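Long-range contact in chitin deacetylase 1 (Bombyx mori, PDB 5ZNT), which uses zinc to remove acetyl groups from the N-acetylglucosamine residues of chitin, giving chitosan and acetate, as a carbohydrate esterase 4 enzyme: residues I27-P37 with W309-A319. Numbering follows the deposited sequence.
Sequences IPGDLPARDVP and WVQNPRTVTEA
Asp35 O takes a hydrogen bond from Val316 N (2.8 Å, N-H...O angle 144°), the one polar bond that joins 27-37 to 309-319. The same oxygen receives a CA-H...O contact from Thr315 CA at 3.2 Å. Thr315 and Glu318 form a capping box: Glu318 N reaches Thr315 OG1, while Thr315 N reaches Glu318 OE1 almost straight, at 166°. Val316 CG2 packs against Pro37 N (3.6 Å). The apolar half centres on Trp309, whose CG lies anti to its own backbone N (chi1 -174°), which carries the indole toward the loop. Pro28 CG meets the ring edge at CZ3 (3.9 Å), and Pro313 CA sits over one face. Val36 CG1 and Pro37 CD approach CZ2 obliquely. Leu31 spreads its two methyls along 313-315, CD1 on Pro313 CB (3.9 Å) and CD2 against Arg314 C and Thr315 N. The indole N-H is spent within its own segment: Trp309 NE1 donates to Arg314 O (2.8 Å) in the carbonyl plane, on a lone pair. Pro37 CG also touches Ala319 CB (3.9 Å), and both residues reach Tyr299 of strand 298-300. Trp182 and Trp325 meet the Trp309 ring as well. With Trp309 cut back to an alanine, a gap is likely to open between Pro28, Val36 and Pro37, and Arg314 O would probably lose its indole donor. Away from the zinc site, the loop entering strand 38-45 of the deacetylase domain is therefore joined to the end of helix 303-311 and the turn after it by proline, indole and aliphatic surfaces, with one backbone hydrogen bond between them, at the capped start of the short helix.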
ATOM      1  N   ILE A  27     -19.890  -0.745   7.206  1.00 26.64           N
ATOM      2  CA  ILE A  27     -19.339   0.547   6.813  1.00 27.75           C
ATOM      3  C   ILE A  27     -19.071   1.393   8.052  1.00 37.28           C
ATOM      4  O   ILE A  27     -19.912   1.438   8.964  1.00 36.48           O
ATOM      5  CB  ILE A  27     -20.288   1.249   5.831  1.00 28.75           C
ATOM      6  CG1 ILE A  27     -20.493   0.384   4.592  1.00 32.42           C
ATOM      7  CG2 ILE A  27     -19.791   2.633   5.480  1.00 28.25           C
ATOM      8  CD1 ILE A  27     -21.577   0.923   3.634  1.00 30.82           C
ATOM      9  N   PRO A  28     -17.911   2.051   8.143  1.00 33.56           N
ATOM     10  CA  PRO A  28     -17.665   2.968   9.262  1.00 34.39           C
ATOM     11  C   PRO A  28     -18.772   4.003   9.402  1.00 34.96           C
ATOM     12  O   PRO A  28     -19.344   4.468   8.415  1.00 33.98           O
ATOM     13  CB  PRO A  28     -16.323   3.619   8.897  1.00 30.19           C
ATOM     14  CG  PRO A  28     -15.625   2.559   8.062  1.00 29.58           C
ATOM     15  CD  PRO A  28     -16.715   1.851   7.298  1.00 29.17           C
ATOM     16  N   GLY A  29     -19.085   4.347  10.651  1.00 37.20           N
ATOM     17  CA  GLY A  29     -20.144   5.311  10.923  1.00 41.65           C
ATOM     18  C   GLY A  29     -21.532   4.884  10.495  1.00 41.32           C
ATOM     19  O   GLY A  29     -22.460   5.695  10.560  1.00 45.04           O
ATOM     20  N   ASP A  30     -21.691   3.635  10.059  1.00 38.05           N
ATOM     21  CA  ASP A  30     -22.955   3.088   9.570  1.00 43.71           C
ATOM     22  C   ASP A  30     -23.598   3.996   8.522  1.00 52.22           C
ATOM     23  O   ASP A  30     -24.821   4.125   8.447  1.00 41.98           O
ATOM     24  CB  ASP A  30     -23.926   2.813  10.725  1.00 49.69           C
ATOM     25  CG  ASP A  30     -25.081   1.901  10.307  1.00 69.09           C
ATOM     26  OD1 ASP A  30     -24.823   0.868   9.641  1.00 64.41           O
ATOM     27  OD2 ASP A  30     -26.249   2.227  10.626  1.00 77.03           O
ATOM     28  N   LEU A  31     -22.767   4.623   7.690  1.00 42.28           N
ATOM     29  CA  LEU A  31     -23.296   5.377   6.566  1.00 36.62           C
ATOM     30  C   LEU A  31     -23.947   4.419   5.569  1.00 39.01           C
ATOM     31  O   LEU A  31     -23.520   3.265   5.434  1.00 40.31           O
ATOM     32  CB  LEU A  31     -22.187   6.178   5.880  1.00 38.93           C
ATOM     33  CG  LEU A  31     -21.851   7.585   6.392  1.00 40.99           C
ATOM     34  CD1 LEU A  31     -21.375   7.554   7.812  1.00 39.90           C
ATOM     35  CD2 LEU A  31     -20.789   8.259   5.508  1.00 37.34           C
ATOM     36  N   PRO A  32     -25.009   4.857   4.886  1.00 38.89           N
ATOM     37  CA  PRO A  32     -25.575   4.042   3.804  1.00 39.16           C
ATOM     38  C   PRO A  32     -24.569   3.878   2.676  1.00 31.51           C
ATOM     39  O   PRO A  32     -23.919   4.841   2.276  1.00 39.69           O
ATOM     40  CB  PRO A  32     -26.785   4.862   3.329  1.00 36.39           C
ATOM     41  CG  PRO A  32     -26.960   5.953   4.333  1.00 34.36           C
ATOM     42  CD  PRO A  32     -25.654   6.180   4.975  1.00 38.30           C
ATOM     43  N   ALA A  33     -24.499   2.664   2.118  1.00 31.91           N
ATOM     44  CA  ALA A  33     -23.562   2.393   1.027  1.00 33.79           C
ATOM     45  C   ALA A  33     -23.708   3.398  -0.113  1.00 40.36           C
ATOM     46  O   ALA A  33     -22.705   3.848  -0.684  1.00 31.73           O
ATOM     47  CB  ALA A  33     -23.756   0.963   0.515  1.00 29.29           C
ATOM     48  N   ARG A  34     -24.946   3.785  -0.452  1.00 35.12           N
ATOM     49  CA  ARG A  34     -25.138   4.689  -1.584  1.00 33.92           C
ATOM     50  C   ARG A  34     -24.568   6.083  -1.324  1.00 30.07           C
ATOM     51  O   ARG A  34     -24.360   6.841  -2.276  1.00 34.80           O
ATOM     52  CB  ARG A  34     -26.630   4.780  -1.949  1.00 43.66           C
ATOM     53  CG  ARG A  34     -27.410   5.756  -1.081  1.00 50.15           C
ATOM     54  CD  ARG A  34     -28.925   5.583  -1.215  1.00 60.63           C
ATOM     55  NE  ARG A  34     -29.444   4.643  -0.220  1.00 68.87           N
ATOM     56  CZ  ARG A  34     -30.054   4.998   0.909  1.00 64.49           C
ATOM     57  NH1 ARG A  34     -30.226   6.282   1.203  1.00 60.64           N
ATOM     58  NH2 ARG A  34     -30.479   4.063   1.753  1.00 72.37           N
ATOM     59  N   ASP A  35     -24.294   6.443  -0.072  1.00 29.58           N
ATOM     60  CA  ASP A  35     -23.698   7.742   0.226  1.00 31.83           C
ATOM     61  C   ASP A  35     -22.196   7.674   0.492  1.00 31.29           C
ATOM     62  O   ASP A  35     -21.584   8.708   0.772  1.00 34.12           O
ATOM     63  CB  ASP A  35     -24.392   8.386   1.430  1.00 35.14           C
ATOM     64  CG  ASP A  35     -25.856   8.721   1.152  1.00 43.81           C
ATOM     65  OD1 ASP A  35     -26.171   9.185   0.033  1.00 45.34           O
ATOM     66  OD2 ASP A  35     -26.683   8.510   2.057  1.00 49.54           O
ATOM     67  N   VAL A  36     -21.595   6.497   0.401  1.00 31.38           N
ATOM     68  CA  VAL A  36     -20.172   6.292   0.693  1.00 30.38           C
ATOM     69  C   VAL A  36     -19.352   6.489  -0.580  1.00 23.69           C
ATOM     70  O   VAL A  36     -19.628   5.832  -1.589  1.00 28.29           O
ATOM     71  CB  VAL A  36     -19.947   4.891   1.298  1.00 28.13           C
ATOM     72  CG1 VAL A  36     -18.447   4.547   1.422  1.00 25.87           C
ATOM     73  CG2 VAL A  36     -20.661   4.775   2.663  1.00 32.28           C
ATOM     74  N   PRO A  37     -18.338   7.359  -0.586  1.00 23.31           N
ATOM     75  CA  PRO A  37     -17.424   7.421  -1.741  1.00 24.41           C
ATOM     76  C   PRO A  37     -16.700   6.088  -1.909  1.00 22.85           C
ATOM     77  O   PRO A  37     -16.225   5.497  -0.935  1.00 24.11           O
ATOM     78  CB  PRO A  37     -16.432   8.532  -1.366  1.00 27.69           C
ATOM     79  CG  PRO A  37     -16.934   9.135  -0.094  1.00 27.33           C
ATOM     80  CD  PRO A  37     -17.841   8.136   0.554  1.00 25.55           C
ATOM     81  N   TRP A 309     -10.393   8.757   6.239  1.00 20.67           N
ATOM     82  CA  TRP A 309     -11.838   8.708   6.026  1.00 22.35           C
ATOM     83  C   TRP A 309     -12.520   7.810   7.053  1.00 30.89           C
ATOM     84  O   TRP A 309     -13.571   8.169   7.596  1.00 28.65           O
ATOM     85  CB  TRP A 309     -12.150   8.219   4.615  1.00 25.02           C
ATOM     86  CG  TRP A 309     -13.624   8.268   4.268  1.00 25.89           C
ATOM     87  CD1 TRP A 309     -14.268   9.256   3.575  1.00 24.68           C
ATOM     88  CD2 TRP A 309     -14.623   7.293   4.597  1.00 23.20           C
ATOM     89  NE1 TRP A 309     -15.609   8.963   3.461  1.00 25.67           N
ATOM     90  CE2 TRP A 309     -15.854   7.766   4.082  1.00 28.87           C
ATOM     91  CE3 TRP A 309     -14.600   6.076   5.283  1.00 22.32           C
ATOM     92  CZ2 TRP A 309     -17.050   7.060   4.229  1.00 26.75           C
ATOM     93  CZ3 TRP A 309     -15.790   5.374   5.431  1.00 30.77           C
ATOM     94  CH2 TRP A 309     -16.997   5.866   4.897  1.00 27.14           C
ATOM     95  N   VAL A 310     -11.951   6.630   7.322  1.00 28.81           N
ATOM     96  CA  VAL A 310     -12.531   5.734   8.327  1.00 27.89           C
ATOM     97  C   VAL A 310     -12.653   6.443   9.663  1.00 28.81           C
ATOM     98  O   VAL A 310     -13.603   6.219  10.422  1.00 33.64           O
ATOM     99  CB  VAL A 310     -11.695   4.444   8.447  1.00 28.70           C
ATOM    100  CG1 VAL A 310     -12.146   3.608   9.656  1.00 30.33           C
ATOM    101  CG2 VAL A 310     -11.825   3.623   7.180  1.00 25.88           C
ATOM    102  N   GLN A 311     -11.693   7.306   9.974  1.00 27.62           N
ATOM    103  CA  GLN A 311     -11.675   7.980  11.259  1.00 32.93           C
ATOM    104  C   GLN A 311     -12.671   9.129  11.321  1.00 39.15           C
ATOM    105  O   GLN A 311     -13.000   9.593  12.418  1.00 37.47           O
ATOM    106  CB  GLN A 311     -10.259   8.488  11.555  1.00 27.97           C
ATOM    107  CG  GLN A 311      -9.243   7.361  11.851  1.00 27.85           C
ATOM    108  CD  GLN A 311      -7.818   7.889  11.998  1.00 32.88           C
ATOM    109  OE1 GLN A 311      -7.411   8.830  11.308  1.00 30.84           O
ATOM    110  NE2 GLN A 311      -7.068   7.303  12.911  1.00 35.45           N
ATOM    111  N   ASN A 312     -13.140   9.604  10.174  1.00 32.76           N
ATOM    112  CA  ASN A 312     -14.116  10.690  10.120  1.00 34.85           C
ATOM    113  C   ASN A 312     -14.944  10.511   8.857  1.00 28.90           C
ATOM    114  O   ASN A 312     -14.754  11.211   7.858  1.00 29.45           O
ATOM    115  CB  ASN A 312     -13.423  12.055  10.162  1.00 32.93           C
ATOM    116  CG  ASN A 312     -14.403  13.206  10.051  1.00 38.34           C
ATOM    117  OD1 ASN A 312     -15.609  13.020  10.218  1.00 37.44           O
ATOM    118  ND2 ASN A 312     -13.891  14.402   9.746  1.00 34.23           N
ATOM    119  N   PRO A 313     -15.867   9.558   8.862  1.00 25.30           N
ATOM    120  CA  PRO A 313     -16.552   9.191   7.618  1.00 28.46           C
ATOM    121  C   PRO A 313     -17.320  10.360   7.004  1.00 30.83           C
ATOM    122  O   PRO A 313     -18.063  11.076   7.680  1.00 29.69           O
ATOM    123  CB  PRO A 313     -17.471   8.047   8.057  1.00 31.13           C
ATOM    124  CG  PRO A 313     -16.764   7.453   9.240  1.00 30.55           C
ATOM    125  CD  PRO A 313     -16.168   8.618   9.956  1.00 26.09           C
ATOM    126  N   ARG A 314     -17.093  10.568   5.709  1.00 30.10           N
ATOM    127  CA  ARG A 314     -17.715  11.635   4.942  1.00 30.02           C
ATOM    128  C   ARG A 314     -18.563  11.030   3.836  1.00 36.30           C
ATOM    129  O   ARG A 314     -18.142  10.079   3.168  1.00 30.22           O
ATOM    130  CB  ARG A 314     -16.669  12.566   4.312  1.00 30.89           C
ATOM    131  CG  ARG A 314     -15.522  12.952   5.222  1.00 31.58           C
ATOM    132  CD  ARG A 314     -16.026  13.620   6.482  1.00 36.45           C
ATOM    133  NE  ARG A 314     -16.719  14.880   6.234  1.00 37.10           N
ATOM    134  CZ  ARG A 314     -17.653  15.368   7.046  1.00 45.84           C
ATOM    135  NH1 ARG A 314     -17.997  14.680   8.134  1.00 37.90           N
ATOM    136  NH2 ARG A 314     -18.253  16.523   6.766  1.00 37.56           N
ATOM    137  N   THR A 315     -19.750  11.594   3.627  1.00 29.77           N
ATOM    138  CA  THR A 315     -20.572  11.184   2.503  1.00 29.23           C
ATOM    139  C   THR A 315     -19.951  11.672   1.200  1.00 28.50           C
ATOM    140  O   THR A 315     -19.046  12.517   1.188  1.00 30.75           O
ATOM    141  CB  THR A 315     -21.985  11.762   2.618  1.00 37.45           C
ATOM    142  OG1 THR A 315     -21.923  13.175   2.378  1.00 31.06           O
ATOM    143  CG2 THR A 315     -22.576  11.505   4.007  1.00 34.01           C
ATOM    144  N   VAL A 316     -20.478  11.157   0.085  1.00 28.84           N
ATOM    145  CA  VAL A 316     -20.016  11.609  -1.224  1.00 28.20           C
ATOM    146  C   VAL A 316     -20.065  13.124  -1.308  1.00 37.74           C
ATOM    147  O   VAL A 316     -19.139  13.763  -1.824  1.00 36.90           O
ATOM    148  CB  VAL A 316     -20.849  10.968  -2.347  1.00 32.12           C
ATOM    149  CG1 VAL A 316     -20.473  11.571  -3.707  1.00 32.45           C
ATOM    150  CG2 VAL A 316     -20.695   9.447  -2.344  1.00 30.04           C
ATOM    151  N   THR A 317     -21.145  13.733  -0.793  1.00 35.80           N
ATOM    152  CA  THR A 317     -21.265  15.185  -0.902  1.00 35.84           C
ATOM    153  C   THR A 317     -20.219  15.891  -0.050  1.00 33.63           C
ATOM    154  O   THR A 317     -19.595  16.859  -0.497  1.00 36.99           O
ATOM    155  CB  THR A 317     -22.669  15.644  -0.509  1.00 38.00           C
ATOM    156  OG1 THR A 317     -23.649  14.874  -1.223  1.00 39.39           O
ATOM    157  CG2 THR A 317     -22.840  17.098  -0.870  1.00 43.04           C
ATOM    158  N   GLU A 318     -20.003  15.413   1.172  1.00 31.63           N
ATOM    159  CA  GLU A 318     -18.995  16.022   2.024  1.00 34.58           C
ATOM    160  C   GLU A 318     -17.573  15.755   1.534  1.00 35.07           C
ATOM    161  O   GLU A 318     -16.665  16.534   1.851  1.00 33.22           O
ATOM    162  CB  GLU A 318     -19.169  15.510   3.452  1.00 37.01           C
ATOM    163  CG  GLU A 318     -20.535  15.852   4.055  1.00 40.82           C
ATOM    164  CD  GLU A 318     -20.842  15.014   5.268  1.00 42.70           C
ATOM    165  OE1 GLU A 318     -20.315  13.884   5.338  1.00 40.86           O
ATOM    166  OE2 GLU A 318     -21.597  15.479   6.153  1.00 45.58           O
ATOM    167  N   ALA A 319     -17.359  14.678   0.771  1.00 32.92           N
ATOM    168  CA  ALA A 319     -15.995  14.290   0.413  1.00 30.51           C
ATOM    169  C   ALA A 319     -15.284  15.359  -0.410  1.00 32.53           C
ATOM    170  O   ALA A 319     -14.050  15.469  -0.342  1.00 29.89           O
ATOM    171  CB  ALA A 319     -16.019  12.961  -0.349  1.00 25.44           C
TER